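Local coordinates for cytoplasmic protein (Cryptococcus neoformans var. grubii serotype A, PDB 7LPO) that probably hydrolyses steryl beta-glucosides, as a sterylglucosidase of glycoside hydrolase family 5, at residues K224-D228 against W355-W361; Y178-W183 against F194-I198; I472-R476 against V503-D507; C279-I285 against P297-M303. All blocks are in the same frame, centred on the assembly; numbering follows the deposited sequence.

Interaction 1 of 4, residues K224-D228 against W355-W361; sequences KCIID and WTRGKEW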
loop_
_atom_site.group_PDB
_atom_site.type_symbol
_atom_site.label_atom_id
_atom_site.label_comp_id
_atom_site.label_asym_id
_atom_site.label_seq_id
_atom_site.Cartn_x
_atom_site.Cartn_y
_atom_site.Cartn_z
ATOM N N LYS A 224 1.144 -15.927 28.575
ATOM C CA LYS A 224 0.051 -15.887 29.529
ATOM C C LYS A 224 -1.231 -15.301 28.949
ATOM O O LYS A 224 -2.271 -15.352 29.618
ATOM C CB LYS A 224 0.457 -15.059 30.747
ATOM C CG LYS A 224 1.594 -15.630 31.535
ATOM C CD LYS A 224 2.072 -14.656 32.595
ATOM C CE LYS A 224 3.468 -15.040 33.065
ATOM N NZ LYS A 224 3.770 -14.496 34.407
ATOM N N CYS A 225 -1.188 -14.731 27.743
ATOM C CA CYS A 225 -2.326 -13.987 27.199
ATOM C C CYS A 225 -3.260 -14.959 26.484
ATOM O O CYS A 225 -3.240 -15.121 25.259
ATOM C CB CYS A 225 -1.843 -12.871 26.285
ATOM S SG CYS A 225 -0.975 -11.564 27.205
ATOM N N ILE A 226 -4.103 -15.607 27.290
ATOM C CA ILE A 226 -5.046 -16.621 26.834
ATOM C C ILE A 226 -6.431 -16.000 26.715
ATOM O O ILE A 226 -6.886 -15.283 27.613
ATOM C CB ILE A 226 -5.068 -17.824 27.800
ATOM C CG1 ILE A 226 -3.725 -18.554 27.785
ATOM C CG2 ILE A 226 -6.220 -18.762 27.452
ATOM C CD1 ILE A 226 -3.249 -18.956 26.414
ATOM N N ILE A 227 -7.124 -16.301 25.619
ATOM C CA ILE A 227 -8.437 -15.726 25.344
ATOM C C ILE A 227 -9.225 -16.742 24.524
ATOM O O ILE A 227 -8.753 -17.221 23.488
ATOM C CB ILE A 227 -8.283 -14.370 24.630
ATOM C CG1 ILE A 227 -9.623 -13.812 24.183
ATOM C CG2 ILE A 227 -7.325 -14.499 23.439
ATOM C CD1 ILE A 227 -9.542 -12.352 23.793
ATOM N N ASP A 228 -10.411 -17.114 25.005
ATOM C CA ASP A 228 -11.185 -18.210 24.407
ATOM C C ASP A 228 -10.342 -19.480 24.309
ATOM O O ASP A 228 -10.412 -20.238 23.337
ATOM C CB ASP A 228 -11.736 -17.824 23.036
ATOM C CG ASP A 228 -13.042 -17.061 23.130
ATOM O OD1 ASP A 228 -13.557 -16.905 24.254
ATOM O OD2 ASP A 228 -13.546 -16.598 22.081
ATOM N N TRP A 355 -15.966 -12.914 24.722
ATOM C CA TRP A 355 -14.918 -13.911 24.875
ATOM C C TRP A 355 -14.624 -14.085 26.359
ATOM O O TRP A 355 -15.045 -13.284 27.197
ATOM C CB TRP A 355 -13.646 -13.521 24.099
ATOM C CG TRP A 355 -13.127 -12.153 24.402
ATOM C CD1 TRP A 355 -12.483 -11.753 25.533
ATOM C CD2 TRP A 355 -13.216 -10.998 23.559
ATOM N NE1 TRP A 355 -12.154 -10.414 25.447
ATOM C CE2 TRP A 355 -12.604 -9.927 24.248
ATOM C CE3 TRP A 355 -13.757 -10.763 22.296
ATOM C CZ2 TRP A 355 -12.515 -8.644 23.709
ATOM C CZ3 TRP A 355 -13.655 -9.490 21.759
ATOM C CH2 TRP A 355 -13.042 -8.446 22.471
ATOM N N THR A 356 -13.898 -15.152 26.678
ATOM C CA THR A 356 -13.441 -15.420 28.036
ATOM C C THR A 356 -11.932 -15.214 28.094
ATOM O O THR A 356 -11.186 -15.860 27.352
ATOM C CB THR A 356 -13.800 -16.844 28.469
ATOM O OG1 THR A 356 -15.210 -17.046 28.336
ATOM C CG2 THR A 356 -13.400 -17.094 29.919
ATOM N N ARG A 357 -11.486 -14.338 28.984
ATOM C CA ARG A 357 -10.069 -14.069 29.155
ATOM C C ARG A 357 -9.497 -14.955 30.253
ATOM O O ARG A 357 -10.114 -15.136 31.306
ATOM C CB ARG A 357 -9.841 -12.597 29.495
ATOM C CG ARG A 357 -8.406 -12.129 29.263
ATOM C CD ARG A 357 -8.238 -10.708 29.735
ATOM N NE ARG A 357 -9.109 -9.778 29.022
ATOM C CZ ARG A 357 -8.879 -9.334 27.788
ATOM N NH1 ARG A 357 -7.810 -9.745 27.116
ATOM N NH2 ARG A 357 -9.721 -8.488 27.221
ATOM N N GLY A 358 -8.316 -15.516 29.991
ATOM C CA GLY A 358 -7.701 -16.428 30.934
ATOM C C GLY A 358 -7.251 -15.731 32.203
ATOM O O GLY A 358 -7.030 -14.522 32.242
ATOM N N LYS A 359 -7.093 -16.526 33.263
ATOM C CA LYS A 359 -6.835 -15.952 34.577
ATOM C C LYS A 359 -5.403 -15.464 34.750
ATOM O O LYS A 359 -5.147 -14.648 35.635
ATOM C CB LYS A 359 -7.157 -16.964 35.682
ATOM C CG LYS A 359 -8.655 -17.160 35.978
ATOM C CD LYS A 359 -9.414 -15.857 36.304
ATOM C CE LYS A 359 -8.589 -14.873 37.142
ATOM N NZ LYS A 359 -9.429 -13.749 37.687
ATOM N N GLU A 360 -4.456 -15.922 33.947
ATOM C CA GLU A 360 -3.104 -15.389 34.056
ATOM C C GLU A 360 -2.891 -14.129 33.217
ATOM O O GLU A 360 -1.805 -13.542 33.265
ATOM C CB GLU A 360 -2.081 -16.467 33.682
ATOM C CG GLU A 360 -1.947 -17.588 34.730
ATOM C CD GLU A 360 -2.014 -17.087 36.182
ATOM O OE1 GLU A 360 -3.111 -17.156 36.794
ATOM O OE2 GLU A 360 -0.976 -16.617 36.703
ATOM N N TRP A 361 -3.901 -13.683 32.477
ATOM C CA TRP A 361 -3.822 -12.432 31.720
ATOM C C TRP A 361 -4.172 -11.298 32.665
ATOM O O TRP A 361 -5.332 -10.905 32.786
ATOM C CB TRP A 361 -4.770 -12.443 30.528
ATOM C CG TRP A 361 -4.489 -11.359 29.528
ATOM C CD1 TRP A 361 -3.910 -10.136 29.768
ATOM C CD2 TRP A 361 -4.764 -11.400 28.125
ATOM N NE1 TRP A 361 -3.816 -9.416 28.598
ATOM C CE2 TRP A 361 -4.328 -10.169 27.575
ATOM C CE3 TRP A 361 -5.336 -12.358 27.278
ATOM C CZ2 TRP A 361 -4.448 -9.874 26.230
ATOM C CZ3 TRP A 361 -5.450 -12.069 25.942
ATOM C CH2 TRP A 361 -5.004 -10.832 25.423
HETATM O O HOH W 1 -4.248 -17.003 31.125
#
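The indole of W361 has C225 on one face and R357 on the other: C225 CB stands 3.5 Å from the centroid of the six-membered ring, almost on its normal, while C225 SG lies over the five-membered ring in a sulfur-aromatic contact. NH1 of R357 lies over the opposite face, and its guanidinium is held by a salt bridge to D345 and by backbone carbonyls of helix 159-163. At the indole edge, I226 O comes within 3.3 Å of W361 CE3. The second indole, W355, takes I227 CD1 on one face, 3.5 Å from the centroid of the five-membered ring; with CG1 anti to the backbone N (chi1 173°) and the chain extended beyond it, CD1 ends over that ring. Between the two indoles, I227 and R357 form a single beta bridge that adds the loop 355-361 to strand 226-227, which pairs antiparallel with 230-231. Its flanking bonds are G358 N to I226 O and D228 N to T356 O, both 2.8 Å. T356 N in turn donates to D228 OD1 at 3.0 Å, on the syn side but out of the carboxylate plane. A water joins K224 O to E360 N.

Interaction 2 of 4, residues Y178-W183 against F194-I198; sequences YLHCEW and FPAMI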
loop_
_atom_site.group_PDB
_atom_site.type_symbol
_atom_site.label_atom_id
_atom_site.label_comp_id
_atom_site.label_asym_id
_atom_site.label_seq_id
_atom_site.Cartn_x
_atom_site.Cartn_y
_atom_site.Cartn_z
ATOM N N TYR A 178 -1.051 8.243 18.603
ATOM C CA TYR A 178 -1.460 9.592 18.233
ATOM C C TYR A 178 -2.587 9.467 17.218
ATOM O O TYR A 178 -2.378 8.964 16.108
ATOM C CB TYR A 178 -0.303 10.403 17.658
ATOM C CG TYR A 178 0.761 10.752 18.658
ATOM C CD1 TYR A 178 0.426 11.196 19.935
ATOM C CD2 TYR A 178 2.112 10.636 18.331
ATOM C CE1 TYR A 178 1.398 11.503 20.861
ATOM C CE2 TYR A 178 3.096 10.958 19.247
ATOM C CZ TYR A 178 2.732 11.390 20.507
ATOM O OH TYR A 178 3.698 11.715 21.425
ATOM N N LEU A 179 -3.773 9.918 17.601
ATOM C CA LEU A 179 -4.938 9.930 16.733
ATOM C C LEU A 179 -5.118 11.331 16.169
ATOM O O LEU A 179 -5.068 12.315 16.914
ATOM C CB LEU A 179 -6.194 9.521 17.502
ATOM C CG LEU A 179 -6.425 8.035 17.746
ATOM C CD1 LEU A 179 -5.174 7.332 18.201
ATOM C CD2 LEU A 179 -7.547 7.884 18.781
ATOM N N HIS A 180 -5.353 11.413 14.863
ATOM C CA HIS A 180 -5.556 12.708 14.232
ATOM C C HIS A 180 -6.662 13.503 14.923
ATOM O O HIS A 180 -6.519 14.707 15.173
ATOM C CB HIS A 180 -5.888 12.499 12.759
ATOM C CG HIS A 180 -5.877 13.760 11.961
ATOM N ND1 HIS A 180 -6.307 13.816 10.653
ATOM C CD2 HIS A 180 -5.476 15.012 12.282
ATOM C CE1 HIS A 180 -6.175 15.051 10.204
ATOM N NE2 HIS A 180 -5.668 15.796 11.171
ATOM N N CYS A 181 -7.770 12.849 15.248
ATOM C CA CYS A 181 -8.908 13.567 15.809
ATOM C C CYS A 181 -8.728 13.936 17.279
ATOM O O CYS A 181 -9.545 14.699 17.803
ATOM C CB CYS A 181 -10.185 12.740 15.635
ATOM S SG CYS A 181 -10.304 11.312 16.726
ATOM N N GLU A 182 -7.683 13.438 17.952
ATOM C CA GLU A 182 -7.395 13.818 19.332
ATOM C C GLU A 182 -6.026 14.476 19.449
ATOM O O GLU A 182 -5.371 14.386 20.489
ATOM C CB GLU A 182 -7.494 12.608 20.264
ATOM C CG GLU A 182 -8.871 11.936 20.245
ATOM C CD GLU A 182 -9.068 10.898 21.354
ATOM O OE1 GLU A 182 -8.074 10.485 21.987
ATOM O OE2 GLU A 182 -10.229 10.491 21.590
ATOM N N TRP A 183 -5.571 15.122 18.381
ATOM C CA TRP A 183 -4.296 15.827 18.408
ATOM C C TRP A 183 -4.536 17.320 18.540
ATOM O O TRP A 183 -5.372 17.859 17.805
ATOM C CB TRP A 183 -3.492 15.558 17.133
ATOM C CG TRP A 183 -2.236 16.361 17.110
ATOM C CD1 TRP A 183 -2.102 17.674 16.749
ATOM C CD2 TRP A 183 -0.933 15.915 17.498
ATOM N NE1 TRP A 183 -0.794 18.071 16.896
ATOM C CE2 TRP A 183 -0.056 17.005 17.343
ATOM C CE3 TRP A 183 -0.425 14.698 17.964
ATOM C CZ2 TRP A 183 1.298 16.914 17.635
ATOM C CZ3 TRP A 183 0.920 14.609 18.248
ATOM C CH2 TRP A 183 1.768 15.709 18.079
ATOM N N PHE A 194 -2.014 18.648 12.781
ATOM C CA PHE A 194 -1.412 17.315 12.843
ATOM C C PHE A 194 -0.112 17.291 12.041
ATOM O O PHE A 194 -0.139 17.561 10.831
ATOM C CB PHE A 194 -2.415 16.299 12.296
ATOM C CG PHE A 194 -2.190 14.888 12.758
ATOM C CD1 PHE A 194 -1.843 14.610 14.062
ATOM C CD2 PHE A 194 -2.349 13.835 11.878
ATOM C CE1 PHE A 194 -1.637 13.310 14.475
ATOM C CE2 PHE A 194 -2.159 12.531 12.288
ATOM C CZ PHE A 194 -1.795 12.268 13.583
ATOM N N PRO A 195 1.036 17.009 12.660
ATOM C CA PRO A 195 2.302 17.091 11.916
ATOM C C PRO A 195 2.336 16.124 10.741
ATOM O O PRO A 195 1.821 15.005 10.804
ATOM C CB PRO A 195 3.367 16.744 12.967
ATOM C CG PRO A 195 2.730 17.034 14.278
ATOM C CD PRO A 195 1.252 16.758 14.097
ATOM N N ALA A 196 2.970 16.569 9.663
ATOM C CA ALA A 196 3.060 15.782 8.441
ATOM C C ALA A 196 3.635 14.398 8.699
ATOM O O ALA A 196 4.739 14.256 9.238
ATOM C CB ALA A 196 3.928 16.519 7.420
ATOM N N MET A 197 2.884 13.378 8.290
ATOM C CA MET A 197 3.346 11.995 8.254
ATOM C C MET A 197 3.683 11.455 9.635
ATOM O O MET A 197 4.368 10.430 9.753
ATOM C CB MET A 197 4.566 11.854 7.342
ATOM C CG MET A 197 4.295 12.090 5.853
ATOM S SD MET A 197 2.734 11.408 5.239
ATOM C CE MET A 197 3.239 9.855 4.604
ATOM N N ILE A 198 3.233 12.119 10.701
ATOM C CA ILE A 198 3.530 11.592 12.022
ATOM C C ILE A 198 2.730 10.325 12.293
ATOM O O ILE A 198 3.095 9.545 13.179
ATOM C CB ILE A 198 3.278 12.654 13.106
ATOM C CG1 ILE A 198 4.009 12.265 14.396
ATOM C CG2 ILE A 198 1.810 12.826 13.362
ATOM C CD1 ILE A 198 4.037 13.375 15.442
#
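Three rings, H180, W183 and F194, account for most of this contact, and they meet in two ways. H180 and F194 lie nearly parallel, planes 17° apart, but are slid so far that they barely overlap: H180 CD2 sits 3.3 Å from F194 CB, at the root of the phenyl. F194 instead presents its edge to W183 in an offset edge-to-face pair with planes at 67°, and F194 CD1 comes 3.5 Å from W183 CG. With chi1 at -158°, F194 sends its ring away from its own backbone N, so that it lies between H180 and W183.

A CH-pi contact adds to these: H180 CA stands over the centre of the F194 ring, 3.8 Å from the centroid.

Van der Waals packing covers further ring faces. I198 CG2 lies over the other face of F194, and the face of W183 that receives F194 also receives P195, whose CD approaches W183 CE2 to 3.5 Å. The remaining apolar contact is looser: I198 CD1 reaches W183 CH2 at 4.2 Å.

No hydrogen bond crosses between the segments; the imidazole is fixed from outside, ND1 by S55 and NE2 by the carbonyl of P191. The whole is an aromatic cluster within the long connection between helices 159-163 and 206-221, where the chain doubles back on itself.

Interaction 3 of 4, residues I472-R476 against V503-D507; sequences IGVIR and VLKQD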
loop_
_atom_site.group_PDB
_atom_site.type_symbol
_atom_site.label_atom_id
_atom_site.label_comp_id
_atom_site.label_asym_id
_atom_site.label_seq_id
_atom_site.Cartn_x
_atom_site.Cartn_y
_atom_site.Cartn_z
ATOM N N ILE A 472 17.144 3.071 -0.008
ATOM C CA ILE A 472 17.284 1.617 0.033
ATOM C C ILE A 472 18.751 1.225 0.180
ATOM O O ILE A 472 19.095 0.335 0.965
ATOM C CB ILE A 472 16.647 0.985 -1.218
ATOM C CG1 ILE A 472 15.123 1.022 -1.082
ATOM C CG2 ILE A 472 17.160 -0.425 -1.416
ATOM C CD1 ILE A 472 14.375 0.274 -2.162
ATOM N N GLY A 473 19.641 1.876 -0.567
ATOM C CA GLY A 473 21.053 1.566 -0.440
ATOM C C GLY A 473 21.603 1.863 0.940
ATOM O O GLY A 473 22.486 1.154 1.424
ATOM N N VAL A 474 21.109 2.921 1.582
ATOM C CA VAL A 474 21.513 3.212 2.951
ATOM C C VAL A 474 21.015 2.116 3.885
ATOM O O VAL A 474 21.778 1.558 4.681
ATOM C CB VAL A 474 20.989 4.595 3.378
ATOM C CG1 VAL A 474 20.918 4.687 4.900
ATOM C CG2 VAL A 474 21.858 5.695 2.792
ATOM N N ILE A 475 19.721 1.800 3.801
ATOM C CA ILE A 475 19.133 0.768 4.653
ATOM C C ILE A 475 19.925 -0.525 4.554
ATOM O O ILE A 475 20.076 -1.256 5.539
ATOM C CB ILE A 475 17.662 0.538 4.265
ATOM C CG1 ILE A 475 16.786 1.668 4.794
ATOM C CG2 ILE A 475 17.194 -0.806 4.771
ATOM C CD1 ILE A 475 15.491 1.816 4.028
ATOM N N ARG A 476 20.428 -0.835 3.360
ATOM C CA ARG A 476 21.103 -2.093 3.091
ATOM C C ARG A 476 22.619 -1.970 3.138
ATOM O O ARG A 476 23.315 -2.817 2.569
ATOM C CB ARG A 476 20.649 -2.638 1.739
ATOM C CG ARG A 476 19.179 -3.035 1.762
ATOM C CD ARG A 476 18.749 -3.796 0.529
ATOM N NE ARG A 476 17.303 -4.000 0.557
ATOM C CZ ARG A 476 16.628 -4.779 -0.284
ATOM N NH1 ARG A 476 17.268 -5.444 -1.237
ATOM N NH2 ARG A 476 15.309 -4.885 -0.171
ATOM N N VAL A 503 16.506 -2.710 -7.440
ATOM C CA VAL A 503 16.873 -3.553 -6.305
ATOM C C VAL A 503 15.684 -4.399 -5.865
ATOM O O VAL A 503 15.826 -5.585 -5.545
ATOM C CB VAL A 503 17.406 -2.682 -5.150
ATOM C CG1 VAL A 503 17.482 -3.481 -3.852
ATOM C CG2 VAL A 503 18.771 -2.095 -5.510
ATOM N N LEU A 504 14.491 -3.806 -5.844
ATOM C CA LEU A 504 13.313 -4.561 -5.439
ATOM C C LEU A 504 12.977 -5.636 -6.457
ATOM O O LEU A 504 12.573 -6.744 -6.087
ATOM C CB LEU A 504 12.121 -3.627 -5.254
ATOM C CG LEU A 504 12.168 -2.618 -4.114
ATOM C CD1 LEU A 504 10.835 -1.866 -4.099
ATOM C CD2 LEU A 504 12.425 -3.281 -2.794
ATOM N N LYS A 505 13.104 -5.318 -7.749
ATOM C CA LYS A 505 12.927 -6.338 -8.775
ATOM C C LYS A 505 13.880 -7.503 -8.536
ATOM O O LYS A 505 13.495 -8.671 -8.668
ATOM C CB LYS A 505 13.150 -5.726 -10.160
ATOM C CG LYS A 505 12.322 -6.352 -11.274
ATOM C CD LYS A 505 12.539 -5.609 -12.603
ATOM C CE LYS A 505 12.000 -6.395 -13.792
ATOM N NZ LYS A 505 12.782 -6.139 -15.050
ATOM N N GLN A 506 15.118 -7.201 -8.144
ATOM C CA GLN A 506 16.122 -8.242 -7.965
ATOM C C GLN A 506 15.828 -9.111 -6.746
ATOM O O GLN A 506 16.121 -10.310 -6.765
ATOM C CB GLN A 506 17.506 -7.603 -7.858
ATOM C CG GLN A 506 18.665 -8.588 -7.836
ATOM C CD GLN A 506 18.854 -9.311 -9.157
ATOM O OE1 GLN A 506 18.539 -8.781 -10.223
ATOM N NE2 GLN A 506 19.363 -10.539 -9.089
ATOM N N ASP A 507 15.247 -8.537 -5.686
ATOM C CA ASP A 507 14.831 -9.347 -4.542
ATOM C C ASP A 507 13.963 -10.519 -4.983
ATOM O O ASP A 507 14.022 -11.608 -4.401
ATOM C CB ASP A 507 14.038 -8.505 -3.537
ATOM C CG ASP A 507 14.899 -7.536 -2.754
ATOM O OD1 ASP A 507 16.142 -7.587 -2.869
ATOM O OD2 ASP A 507 14.312 -6.718 -2.020
#
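R476 leaves its backbone with CG anti to the carbonyl carbon (chi1 -67°) and then runs extended as far as NE, a reach that carries the guanidinium across to D507 on the facing helix. D507 reaches back to meet it, its own CG also anti to the carbonyl carbon. The result is a bidentate, end-on salt bridge between the C-terminal end of helix 471-475, where R476 sits just past the last helical residue, and the long helix 490-512, to which D507 belongs. R476 NH1 donates to D507 OD1 at 2.9 Å and R476 NH2 to D507 OD2 at 2.8 Å, both bonds fairly straight. Each oxygen uses its syn lone pair, and guanidinium and carboxylate are nearly coplanar, 11° apart, so the paired bonds restrain rotation of both groups. OD1 also accepts from Q434 NE2, which helps to position the carboxylate.

Alongside this polar pair runs an aliphatic one. I472, one helical turn before R476, and V503 lie alongside each other, pointing opposite ways, with I472 CG2 3.9 Å from V503 CG1; I472 CD1 meets L504 CD2 at 4.1 Å. The backbone N of I472 is held separately by E500, a turn earlier on the long helix. V503 serves both halves of the contact: the methyl that touches I472 also lies beside the guanidinium, with V503 CG1 3.3 Å from R476 NH1.

Interaction 4 of 4, residues C279-I285 against P297-M303; sequences CKDLAVI and PTPIEGM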
loop_
_atom_site.group_PDB
_atom_site.type_symbol
_atom_site.label_atom_id
_atom_site.label_comp_id
_atom_site.label_asym_id
_atom_site.label_seq_id
_atom_site.Cartn_x
_atom_site.Cartn_y
_atom_site.Cartn_z
ATOM N N CYS A 279 13.528 -6.323 18.782
ATOM C CA CYS A 279 14.138 -5.202 19.482
ATOM C C CYS A 279 15.383 -5.688 20.206
ATOM O O CYS A 279 15.329 -6.660 20.964
ATOM C CB CYS A 279 13.165 -4.578 20.478
ATOM S SG CYS A 279 13.876 -3.112 21.298
ATOM N N LYS A 280 16.509 -5.022 19.956
ATOM C CA LYS A 280 17.768 -5.434 20.568
ATOM C C LYS A 280 17.910 -4.904 21.987
ATOM O O LYS A 280 18.546 -5.548 22.825
ATOM C CB LYS A 280 18.946 -4.957 19.712
ATOM C CG LYS A 280 18.917 -5.467 18.279
ATOM C CD LYS A 280 19.154 -6.968 18.222
ATOM C CE LYS A 280 18.988 -7.511 16.800
ATOM N NZ LYS A 280 17.669 -8.200 16.606
ATOM N N ASP A 281 17.319 -3.749 22.277
ATOM C CA ASP A 281 17.533 -3.075 23.553
ATOM C C ASP A 281 16.334 -2.168 23.796
ATOM O O ASP A 281 16.178 -1.143 23.123
ATOM C CB ASP A 281 18.840 -2.291 23.523
ATOM C CG ASP A 281 19.230 -1.741 24.877
ATOM O OD1 ASP A 281 18.416 -1.822 25.817
ATOM O OD2 ASP A 281 20.364 -1.223 24.998
ATOM N N LEU A 282 15.491 -2.545 24.750
ATOM C CA LEU A 282 14.274 -1.796 25.013
ATOM C C LEU A 282 14.534 -0.427 25.628
ATOM O O LEU A 282 13.585 0.349 25.800
ATOM C CB LEU A 282 13.373 -2.617 25.931
ATOM C CG LEU A 282 12.773 -3.866 25.279
ATOM C CD1 LEU A 282 12.284 -4.834 26.331
ATOM C CD2 LEU A 282 11.649 -3.480 24.340
ATOM N N ALA A 283 15.779 -0.106 25.960
ATOM C CA ALA A 283 16.085 1.175 26.578
ATOM C C ALA A 283 16.402 2.264 25.561
ATOM O O ALA A 283 16.608 3.416 25.950
ATOM C CB ALA A 283 17.260 1.022 27.546
ATOM N N VAL A 284 16.436 1.946 24.275
ATOM C CA VAL A 284 16.830 2.922 23.271
ATOM C C VAL A 284 16.004 2.748 22.007
ATOM O O VAL A 284 15.491 1.665 21.718
ATOM C CB VAL A 284 18.335 2.803 22.939
ATOM C CG1 VAL A 284 19.183 3.071 24.169
ATOM C CG2 VAL A 284 18.640 1.419 22.385
ATOM N N ILE A 285 15.875 3.838 21.258
ATOM C CA ILE A 285 15.425 3.796 19.873
ATOM C C ILE A 285 16.666 3.680 18.991
ATOM O O ILE A 285 17.544 4.552 19.066
ATOM C CB ILE A 285 14.621 5.048 19.507
ATOM C CG1 ILE A 285 13.228 4.998 20.143
ATOM C CG2 ILE A 285 14.511 5.176 17.985
ATOM C CD1 ILE A 285 12.545 6.335 20.207
ATOM N N PRO A 297 9.025 8.247 22.554
ATOM C CA PRO A 297 9.471 7.459 23.711
ATOM C C PRO A 297 10.174 6.186 23.260
ATOM O O PRO A 297 9.808 5.571 22.255
ATOM C CB PRO A 297 8.177 7.151 24.477
ATOM C CG PRO A 297 7.055 7.495 23.568
ATOM C CD PRO A 297 7.563 8.428 22.495
ATOM N N THR A 298 11.229 5.821 23.987
ATOM C CA THR A 298 11.828 4.506 23.835
ATOM C C THR A 298 10.802 3.451 24.240
ATOM O O THR A 298 9.804 3.773 24.890
ATOM C CB THR A 298 13.070 4.399 24.711
ATOM O OG1 THR A 298 12.688 4.516 26.089
ATOM C CG2 THR A 298 14.059 5.517 24.374
ATOM N N PRO A 299 11.019 2.184 23.881
ATOM C CA PRO A 299 10.072 1.142 24.331
ATOM C C PRO A 299 9.825 1.157 25.835
ATOM O O PRO A 299 8.666 1.074 26.265
ATOM C CB PRO A 299 10.736 -0.162 23.859
ATOM C CG PRO A 299 11.528 0.250 22.650
ATOM C CD PRO A 299 12.040 1.649 22.959
ATOM N N ILE A 300 10.869 1.305 26.651
ATOM C CA ILE A 300 10.664 1.269 28.096
ATOM C C ILE A 300 10.005 2.559 28.581
ATOM O O ILE A 300 9.152 2.535 29.477
ATOM C CB ILE A 300 11.990 0.993 28.830
ATOM C CG1 ILE A 300 11.743 0.879 30.337
ATOM C CG2 ILE A 300 12.998 2.094 28.553
ATOM C CD1 ILE A 300 10.838 -0.248 30.731
ATOM N N GLU A 301 10.370 3.704 27.996
ATOM C CA GLU A 301 9.676 4.938 28.348
ATOM C C GLU A 301 8.187 4.837 28.036
ATOM O O GLU A 301 7.356 5.359 28.783
ATOM C CB GLU A 301 10.287 6.133 27.619
ATOM C CG GLU A 301 11.645 6.558 28.157
ATOM C CD GLU A 301 12.230 7.759 27.408
ATOM O OE1 GLU A 301 11.935 7.932 26.199
ATOM O OE2 GLU A 301 12.989 8.534 28.035
ATOM N N GLY A 302 7.830 4.176 26.933
ATOM C CA GLY A 302 6.425 4.051 26.580
ATOM C C GLY A 302 5.660 3.154 27.535
ATOM O O GLY A 302 4.492 3.414 27.840
ATOM N N MET A 303 6.307 2.086 28.014
ATOM C CA MET A 303 5.701 1.223 29.019
ATOM C C MET A 303 5.473 1.975 30.328
ATOM O O MET A 303 4.416 1.837 30.952
ATOM C CB MET A 303 6.587 -0.000 29.254
ATOM C CG MET A 303 6.643 -0.974 28.074
ATOM S SD MET A 303 7.910 -2.253 28.275
ATOM C CE MET A 303 7.842 -3.046 26.666
HETATM O O HOH W 2 15.017 4.847 27.507
#
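L282 and P299 make the closest apolar contact here: L282 CD2 presses to 3.5 Å from P299 CB, tighter than usual for two carbons, as the side chains pass at a slant. C279 SG comes to P299 CG from farther off, at 4.3 Å, and the methyl end of M303 lies beyond L282 CD2. I300 turns CG2 toward the turn, close to A283 CA. In a further van der Waals contact I285 CD1 rests against the P297 carbonyl, 3.5 Å from P297 O, and its CG1 lies near T298. Outside the segments, L381 touches L282, A283 and I300, and W374 touches I300 and M303, so the short strands 374-375 and 380-381 border the same apolar patch.

The polar contacts gather at the start of helix 299-306. L282 O accepts from I300 N at 3.0 Å, a bent bond of 141° that uses an amide of the first helical turn. T298 is the N-cap, and with E301 it forms a capping box: E301 N donates to T298 OG1, and T298 N donates back to E301 OE1, reaching that oxygen on its anti side. A chi1 of 64° sets OG1 between the backbone N and the carbonyl carbon of T298, facing the helix start, and directs CG2 toward A283 and V284.

Facing the helix is a type I turn from D281 to V284, braced by an Asx turn in which A283 N donates to D281 OD1 at 3.1 Å. One water bridges the turn and the helix start, 2.6 Å from A283 O and 2.7 Å from T298 OG1.

How the interactions relate
From the N terminus, interaction 2 comes first and closes a short loop, with ten residues between its segments, before helix 206-221. Interaction 1 then opens just beyond that helix and closes a much longer loop by pairing strand 226-227 with the loop after helix 350-353. Interaction 4 is nested inside it, joining the loop after strand 263-267 to the start of helix 299-306. Interaction 3 follows in series and closes a loop of 26 residues, tying the end of helix 471-475 to helix 490-512. No two contacts cross or touch. Interactions 2 and 4 approach most closely, about 5 Å between nearest atoms, and H205, just before helix 206-221, meets Y178 of one and P297 of the other. Interactions 1 and 3 lie farthest apart, centres about 42 Å.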